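Local structure of ATP phosphoribosyltransferase (Methanobacterium thermoautotrophicum, 2VD3) at residues 235-243 with 253-261; 213-224 with 276-287. The protein catalyses the magnesium-dependent condensation of ATP with 5-phosphoribose 1-diphosphate, the first step of histidine biosynthesis, and is captured here in its histidine-inhibited form. All blocks are in the same frame, centred on the assembly; numbering follows the deposited sequence.

Contact 1 (235-243 with 253-261); sequences MPGMTGPTV and VAVHAVVDE. With HIS (histidine), chain C.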
# COMPACT_ATOMS: atom_id res chain seq x y z
N MET A 235 30.47 38.89 -12.97
CA MET A 235 29.14 38.51 -13.41
C MET A 235 28.88 38.96 -14.84
O MET A 235 28.14 39.93 -15.05
CB MET A 235 28.07 39.13 -12.49
CG MET A 235 28.15 38.73 -11.03
SD MET A 235 26.51 38.38 -10.39
CE MET A 235 25.83 40.01 -10.16
N PRO A 236 29.45 38.26 -15.84
CA PRO A 236 29.17 38.71 -17.21
C PRO A 236 27.70 38.51 -17.59
O PRO A 236 27.14 39.30 -18.34
CB PRO A 236 30.08 37.83 -18.08
CG PRO A 236 31.02 37.16 -17.13
CD PRO A 236 30.31 37.06 -15.83
N GLY A 237 27.07 37.47 -17.04
CA GLY A 237 25.68 37.16 -17.33
C GLY A 237 25.49 36.82 -18.80
O GLY A 237 26.42 36.34 -19.46
N MET A 238 24.30 37.08 -19.31
CA MET A 238 23.98 36.68 -20.67
C MET A 238 24.45 37.67 -21.73
O MET A 238 25.10 37.28 -22.70
CB MET A 238 22.50 36.31 -20.80
CG MET A 238 22.28 34.81 -20.67
SD MET A 238 20.61 34.25 -20.30
CE MET A 238 20.80 32.49 -20.53
N THR A 239 24.16 38.95 -21.52
CA THR A 239 24.72 40.03 -22.35
C THR A 239 25.64 40.90 -21.49
O THR A 239 26.66 41.41 -21.96
CB THR A 239 23.59 40.90 -22.97
OG1 THR A 239 22.73 40.07 -23.75
CG2 THR A 239 24.17 41.98 -23.87
N GLY A 240 25.26 41.06 -20.23
CA GLY A 240 25.94 41.91 -19.26
C GLY A 240 25.04 42.10 -18.05
O GLY A 240 23.81 42.02 -18.17
N PRO A 241 25.64 42.36 -16.87
CA PRO A 241 24.87 42.52 -15.64
C PRO A 241 23.93 43.71 -15.70
O PRO A 241 24.26 44.74 -16.28
CB PRO A 241 25.95 42.76 -14.57
CG PRO A 241 27.13 43.25 -15.32
CD PRO A 241 27.09 42.55 -16.64
N THR A 242 22.75 43.55 -15.11
CA THR A 242 21.77 44.62 -15.03
C THR A 242 22.01 45.38 -13.73
O THR A 242 22.08 44.78 -12.65
CB THR A 242 20.31 44.09 -15.09
OG1 THR A 242 20.13 43.30 -16.27
CG2 THR A 242 19.31 45.22 -15.10
N VAL A 243 22.14 46.70 -13.85
CA VAL A 243 22.52 47.58 -12.75
C VAL A 243 21.44 48.61 -12.45
O VAL A 243 21.01 49.35 -13.34
CB VAL A 243 23.87 48.28 -13.05
CG1 VAL A 243 24.31 49.17 -11.89
CG2 VAL A 243 24.94 47.25 -13.37
N VAL A 253 24.51 50.44 -5.75
CA VAL A 253 23.71 49.91 -6.85
C VAL A 253 23.31 48.46 -6.57
O VAL A 253 23.86 47.81 -5.67
CB VAL A 253 24.41 50.04 -8.23
CG1 VAL A 253 24.66 51.51 -8.58
CG2 VAL A 253 25.71 49.26 -8.29
N ALA A 254 22.32 47.98 -7.32
CA ALA A 254 21.91 46.58 -7.29
C ALA A 254 22.28 45.96 -8.63
O ALA A 254 22.03 46.55 -9.68
CB ALA A 254 20.42 46.45 -7.04
N VAL A 255 22.90 44.79 -8.59
CA VAL A 255 23.38 44.15 -9.81
C VAL A 255 22.75 42.77 -9.94
O VAL A 255 22.82 41.97 -9.00
CB VAL A 255 24.91 44.01 -9.81
CG1 VAL A 255 25.40 43.41 -11.12
CG2 VAL A 255 25.58 45.36 -9.58
N HIS A 256 22.11 42.50 -11.08
CA HIS A 256 21.52 41.19 -11.37
C HIS A 256 22.14 40.55 -12.62
O HIS A 256 22.34 41.24 -13.62
CB HIS A 256 20.00 41.29 -11.54
CG HIS A 256 19.33 42.30 -10.65
ND1 HIS A 256 18.28 43.08 -11.08
CD2 HIS A 256 19.56 42.66 -9.36
CE1 HIS A 256 17.89 43.87 -10.10
NE2 HIS A 256 18.65 43.64 -9.05
N ALA A 257 22.39 39.24 -12.57
CA ALA A 257 22.89 38.49 -13.71
C ALA A 257 22.45 37.04 -13.60
O ALA A 257 22.35 36.49 -12.50
CB ALA A 257 24.40 38.58 -13.79
N VAL A 258 22.18 36.43 -14.75
CA VAL A 258 21.92 35.00 -14.83
C VAL A 258 23.26 34.29 -14.66
O VAL A 258 24.25 34.64 -15.32
CB VAL A 258 21.29 34.62 -16.19
CG1 VAL A 258 20.90 33.14 -16.21
CG2 VAL A 258 20.08 35.51 -16.50
N VAL A 259 23.32 33.33 -13.74
CA VAL A 259 24.57 32.60 -13.51
C VAL A 259 24.32 31.09 -13.47
O VAL A 259 23.28 30.64 -13.00
CB VAL A 259 25.35 33.09 -12.25
CG1 VAL A 259 25.12 34.58 -11.99
CG2 VAL A 259 24.98 32.29 -11.02
N ASP A 260 25.28 30.31 -13.96
CA ASP A 260 25.18 28.86 -13.90
C ASP A 260 25.57 28.32 -12.53
O ASP A 260 26.47 28.85 -11.89
CB ASP A 260 26.05 28.21 -14.97
CG ASP A 260 25.77 26.74 -15.12
OD1 ASP A 260 24.73 26.38 -15.71
OD2 ASP A 260 26.57 25.93 -14.61
N GLU A 261 24.90 27.25 -12.11
CA GLU A 261 25.13 26.62 -10.80
C GLU A 261 26.57 26.14 -10.55
O GLU A 261 27.01 26.10 -9.40
CB GLU A 261 24.15 25.47 -10.57
CG GLU A 261 22.72 25.92 -10.32
CD GLU A 261 22.39 26.13 -8.85
OE1 GLU A 261 21.47 25.44 -8.36
OE2 GLU A 261 23.03 26.97 -8.18
N HIS C . 21.11 41.43 -17.85
CA HIS C . 21.28 40.14 -17.11
C HIS C . 21.95 39.08 -17.99
O HIS C . 22.38 38.04 -17.49
CB HIS C . 19.94 39.61 -16.61
CG HIS C . 18.90 39.47 -17.68
ND1 HIS C . 17.75 40.23 -17.71
CD2 HIS C . 18.84 38.64 -18.75
CE1 HIS C . 17.03 39.89 -18.77
NE2 HIS C . 17.67 38.93 -19.41
OXT HIS C . 22.07 39.24 -19.21
O HOH W 1 27.45 35.81 -14.74
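Met238 and Val258, whose side chains meet through SD and CG2, also share an anion: both backbone N-H groups point at one carboxylate oxygen of a bound histidine. Met238 N lies 2.8 Å from ligand O, and Val258 N reaches the same O at 3.2 Å in a nearly straight bond (171°). The second carboxylate oxygen, OXT, is taken by Thr239 N at 3.1 Å, with a weaker bond from Met238 N. No charged side chain of 235-243 or 253-261 is used for the carboxylate, which these segments hold by the backbone N-H groups of Met238, Thr239 and Val258. At the other end the ligand's amino N gives one bond to Gly240 O (2.8 Å) and a short one to Thr242 OG1 (2.6 Å). With chi1 at -56° the Thr242 hydroxyl stands beside its own backbone N, which brings it to the ligand. The site is built on the start of the hairpin 242-246/252-260, within the C-terminal ferredoxin-like domain, a GlnB-like regulatory module. Thr242 and His256 form its antiparallel hydrogen-bonded pair, Thr242 N to His256 O at 2.8 Å and the reciprocal bond equally direct, so the residue carrying the hydroxyl is held by the sheet. Gly237 CA-H leans on Val258 O, and a water accepts from Gly237 N. Away from the ligand the packing is apolar. Val255 CG1, anti to its backbone N (chi1 -177°), is met by two groups: Met235 CE at 3.6 Å and Pro241 CB, also at 3.6 Å. Met235, bent at chi2 and chi3, continues to Leu267 and Leu271 of helix 264-272. Across the subunit interface, Asn222 ND2 and the backbone O of Asp278 of the second subunit add further bonds to the histidine.

Contact 2 (213-224 with 276-287); sequences AEGKRLVMLNID and ARDILVVPIERI. With HIS (histidine), chain B.
Asn222 and Asp278 meet over a bound histidine, on an antiparallel strand pair of the C-terminal ferredoxin-like domain. Both N-H groups of the Asn222 amide are used: ND2 gives one to ligand OXT at 2.7 Å and the other to Asp278 OD2 at 2.9 Å. The second bond is straight (165°), lies close to the amide plane and comes to OD2 on its anti side, with amide and carboxylate planes 74° apart. Asn222 OD1 accepts from the ligand's amino N at 3.1 Å, so the amide's rotation is fixed from both ends. The imidazole gives one bond to the backbone: its NE2 donates to Asp278 O at 3.0 Å. Leu280 CD1 touches ring atom CD2 at 3.8 Å, and Met220 CB packs near CE1. Thr239 of the third subunit also bonds to Asp278 OD2, and Thr242 there helps to hold the ligand's amino group.

Behind this shell, a beta bulge sets the positions. The ladder steps by one residue between Met220-Leu280 and Asn222-Arg277: Asp278 and Ile279 together stand opposite Leu221, and Asp278 takes a positive phi (56°). Beyond the bulge the hydrogen-bonded pairs Met220-Leu280 and Leu218-Val282 keep 216-224 and 279-283 in step. On the face they share with the ligand, the Met220 chain bends at chi3 and lays SD 3.6 Å from Val282 CG2. Val219 and Val281 point to the other face, where Val281 CG1 presses on Arg217 CB at 3.4 Å. Past Pro283, Ile284 lays CD1 against Leu218 CB and the backbone at Arg217-Leu218. Finally Ile287, crossing Lys216 at about a right angle, sets its CD1 3.6 Å from Lys216 CB.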
# COMPACT_ATOMS: atom_id res chain seq x y z
N ALA A 213 16.73 26.28 -18.72
CA ALA A 213 16.77 26.95 -17.42
C ALA A 213 17.49 26.11 -16.36
O ALA A 213 17.80 26.62 -15.27
CB ALA A 213 15.36 27.33 -16.95
N GLU A 214 17.76 24.84 -16.67
CA GLU A 214 18.39 23.92 -15.73
C GLU A 214 19.78 24.40 -15.36
O GLU A 214 20.59 24.73 -16.22
CB GLU A 214 18.43 22.48 -16.28
CG GLU A 214 19.21 21.46 -15.41
CD GLU A 214 20.68 21.29 -15.84
OE1 GLU A 214 20.95 21.15 -17.06
OE2 GLU A 214 21.58 21.28 -14.95
N GLY A 215 20.04 24.46 -14.05
CA GLY A 215 21.31 24.93 -13.52
C GLY A 215 21.55 26.40 -13.78
O GLY A 215 22.70 26.85 -13.75
N LYS A 216 20.49 27.15 -14.06
CA LYS A 216 20.62 28.59 -14.28
C LYS A 216 19.76 29.33 -13.27
O LYS A 216 18.55 29.13 -13.21
CB LYS A 216 20.21 28.98 -15.70
CG LYS A 216 20.85 28.18 -16.83
CD LYS A 216 22.33 28.47 -16.94
CE LYS A 216 22.87 27.99 -18.26
NZ LYS A 216 24.30 27.65 -18.12
N ARG A 217 20.39 30.20 -12.49
CA ARG A 217 19.64 31.01 -11.52
C ARG A 217 19.90 32.48 -11.79
O ARG A 217 20.90 32.82 -12.45
CB ARG A 217 20.04 30.65 -10.08
CG ARG A 217 19.83 29.21 -9.65
CD ARG A 217 18.37 28.78 -9.66
NE ARG A 217 18.12 27.67 -8.74
CZ ARG A 217 18.31 26.38 -9.02
NH1 ARG A 217 18.06 25.46 -8.09
NH2 ARG A 217 18.73 26.00 -10.22
N LEU A 218 19.02 33.35 -11.30
CA LEU A 218 19.21 34.80 -11.37
C LEU A 218 19.79 35.32 -10.05
O LEU A 218 19.10 35.33 -9.02
CB LEU A 218 17.90 35.52 -11.72
CG LEU A 218 17.89 37.06 -11.78
CD1 LEU A 218 18.58 37.58 -13.01
CD2 LEU A 218 16.46 37.60 -11.72
N VAL A 219 21.04 35.77 -10.10
CA VAL A 219 21.76 36.22 -8.91
C VAL A 219 21.71 37.75 -8.78
O VAL A 219 22.05 38.47 -9.71
CB VAL A 219 23.22 35.70 -8.90
CG1 VAL A 219 24.02 36.28 -7.73
CG2 VAL A 219 23.21 34.18 -8.83
N MET A 220 21.27 38.21 -7.60
CA MET A 220 21.14 39.64 -7.30
C MET A 220 21.98 40.02 -6.08
O MET A 220 22.09 39.23 -5.14
CB MET A 220 19.68 40.02 -7.01
CG MET A 220 18.69 39.69 -8.10
SD MET A 220 16.99 39.67 -7.51
CE MET A 220 16.52 41.39 -7.61
N LEU A 221 22.54 41.22 -6.11
CA LEU A 221 23.38 41.71 -5.01
C LEU A 221 23.37 43.24 -4.90
O LEU A 221 23.14 43.94 -5.89
CB LEU A 221 24.83 41.21 -5.15
CG LEU A 221 25.63 41.51 -6.42
CD1 LEU A 221 26.16 42.95 -6.49
CD2 LEU A 221 26.79 40.55 -6.51
N ASN A 222 23.63 43.73 -3.69
CA ASN A 222 23.86 45.14 -3.45
C ASN A 222 25.36 45.43 -3.37
O ASN A 222 26.07 44.79 -2.59
CB ASN A 222 23.15 45.58 -2.17
CG ASN A 222 21.64 45.55 -2.29
OD1 ASN A 222 21.07 45.83 -3.34
ND2 ASN A 222 20.97 45.20 -1.19
N ILE A 223 25.83 46.37 -4.18
CA ILE A 223 27.24 46.75 -4.18
C ILE A 223 27.40 48.26 -4.09
O ILE A 223 26.62 49.01 -4.68
CB ILE A 223 28.01 46.18 -5.41
CG1 ILE A 223 29.52 46.35 -5.27
CG2 ILE A 223 27.56 46.82 -6.71
CD1 ILE A 223 30.16 45.44 -4.26
N ASP A 224 28.40 48.70 -3.33
CA ASP A 224 28.79 50.11 -3.33
C ASP A 224 29.44 50.41 -4.68
O ASP A 224 30.25 49.62 -5.18
CB ASP A 224 29.73 50.41 -2.16
CG ASP A 224 29.10 50.11 -0.80
OD1 ASP A 224 28.64 51.05 -0.13
OD2 ASP A 224 29.05 48.92 -0.41
N ALA A 276 30.38 42.87 -2.09
CA ALA A 276 29.00 42.50 -2.37
C ALA A 276 28.32 42.03 -1.10
O ALA A 276 28.90 41.29 -0.30
CB ALA A 276 28.94 41.43 -3.42
N ARG A 277 27.10 42.51 -0.88
CA ARG A 277 26.26 42.01 0.20
C ARG A 277 24.86 41.67 -0.29
O ARG A 277 24.50 41.99 -1.43
CB ARG A 277 26.24 42.97 1.41
CG ARG A 277 25.99 44.44 1.10
CD ARG A 277 26.54 45.31 2.23
NE ARG A 277 26.65 46.73 1.88
CZ ARG A 277 25.87 47.69 2.38
NH1 ARG A 277 26.05 48.95 2.00
NH2 ARG A 277 24.92 47.40 3.26
N ASP A 278 24.09 40.99 0.56
CA ASP A 278 22.68 40.64 0.31
C ASP A 278 22.50 39.85 -0.98
O ASP A 278 21.64 40.16 -1.81
CB ASP A 278 21.81 41.90 0.30
CG ASP A 278 22.21 42.90 1.37
OD1 ASP A 278 22.37 42.48 2.53
OD2 ASP A 278 22.38 44.09 1.04
N ILE A 279 23.32 38.82 -1.14
CA ILE A 279 23.30 38.02 -2.35
C ILE A 279 22.08 37.10 -2.40
O ILE A 279 21.88 36.26 -1.52
CB ILE A 279 24.60 37.22 -2.54
CG1 ILE A 279 25.82 38.14 -2.40
CG2 ILE A 279 24.59 36.54 -3.91
CD1 ILE A 279 27.14 37.39 -2.23
N LEU A 280 21.27 37.30 -3.43
CA LEU A 280 20.05 36.55 -3.61
C LEU A 280 20.20 35.66 -4.80
O LEU A 280 20.78 36.05 -5.83
CB LEU A 280 18.85 37.48 -3.84
CG LEU A 280 18.74 38.81 -3.08
CD1 LEU A 280 17.47 39.51 -3.51
CD2 LEU A 280 18.79 38.62 -1.56
N VAL A 281 19.67 34.44 -4.66
CA VAL A 281 19.58 33.52 -5.77
C VAL A 281 18.10 33.29 -5.99
O VAL A 281 17.43 32.74 -5.13
CB VAL A 281 20.34 32.20 -5.49
CG1 VAL A 281 20.35 31.33 -6.73
CG2 VAL A 281 21.78 32.49 -5.04
N VAL A 282 17.61 33.75 -7.14
CA VAL A 282 16.19 33.73 -7.49
C VAL A 282 15.99 32.67 -8.59
O VAL A 282 16.80 32.60 -9.51
CB VAL A 282 15.74 35.13 -8.01
CG1 VAL A 282 14.25 35.17 -8.32
CG2 VAL A 282 16.08 36.22 -7.02
N PRO A 283 14.93 31.85 -8.50
CA PRO A 283 14.74 30.82 -9.51
C PRO A 283 14.29 31.38 -10.87
O PRO A 283 13.61 32.42 -10.92
CB PRO A 283 13.63 29.95 -8.93
CG PRO A 283 12.85 30.88 -8.06
CD PRO A 283 13.86 31.83 -7.49
N ILE A 284 14.69 30.69 -11.93
CA ILE A 284 14.24 31.00 -13.28
C ILE A 284 13.49 29.78 -13.82
O ILE A 284 14.04 28.68 -13.86
CB ILE A 284 15.43 31.36 -14.22
CG1 ILE A 284 16.18 32.59 -13.68
CG2 ILE A 284 14.93 31.61 -15.65
CD1 ILE A 284 17.49 32.92 -14.44
N GLU A 285 12.25 29.98 -14.26
CA GLU A 285 11.45 28.86 -14.76
C GLU A 285 11.79 28.47 -16.21
O GLU A 285 11.91 27.29 -16.54
CB GLU A 285 9.96 29.18 -14.62
CG GLU A 285 9.06 27.96 -14.59
CD GLU A 285 7.61 28.33 -14.43
OE1 GLU A 285 6.99 27.91 -13.43
OE2 GLU A 285 7.07 29.05 -15.30
N ARG A 286 11.95 29.47 -17.07
CA ARG A 286 12.20 29.24 -18.50
C ARG A 286 13.21 30.24 -19.01
O ARG A 286 13.14 31.43 -18.67
CB ARG A 286 10.91 29.43 -19.30
CG ARG A 286 9.98 28.27 -19.32
CD ARG A 286 8.58 28.67 -19.78
NE ARG A 286 7.64 28.76 -18.67
CZ ARG A 286 6.37 29.13 -18.78
NH1 ARG A 286 5.84 29.47 -19.96
NH2 ARG A 286 5.60 29.17 -17.70
N ILE A 287 14.15 29.76 -19.83
CA ILE A 287 15.03 30.65 -20.58
C ILE A 287 14.85 30.42 -22.07
O ILE A 287 14.80 29.27 -22.53
CB ILE A 287 16.52 30.47 -20.17
CG1 ILE A 287 16.69 30.70 -18.67
CG2 ILE A 287 17.44 31.40 -20.97
CD1 ILE A 287 18.10 30.53 -18.16
N HIS B . 18.01 46.34 -2.92
CA HIS B . 16.99 45.42 -2.33
C HIS B . 17.31 45.08 -0.88
O HIS B . 16.48 44.52 -0.17
CB HIS B . 16.89 44.13 -3.15
CG HIS B . 18.19 43.42 -3.33
ND1 HIS B . 18.80 43.28 -4.56
CD2 HIS B . 19.01 42.81 -2.44
CE1 HIS B . 19.94 42.62 -4.41
NE2 HIS B . 20.09 42.32 -3.13
OXT HIS B . 18.41 45.36 -0.39

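The two contacts belong to one four-stranded antiparallel sheet, ordered 242-246, 252-260, 216-224, 279-283, and their centres lie 8 Å apart. Contact 1 is nested inside the loop closed by contact 2, and with helices 228-234 and 264-272 the chain follows the βαββαβ order of the ferredoxin-like fold. Strands 252-260 and 216-224 are neighbours in the middle of the sheet: Val253 N meets Ile223 O across them, and Asp260 OD1 forms a salt bridge with Lys216 NZ at 2.8 Å. Each histidine is held by contact 1 of one subunit and contact 2 of another, while the sheet also runs on between chains. Inhibitor binding thus spans subunits, consistent with feedback control exerted through the assembly.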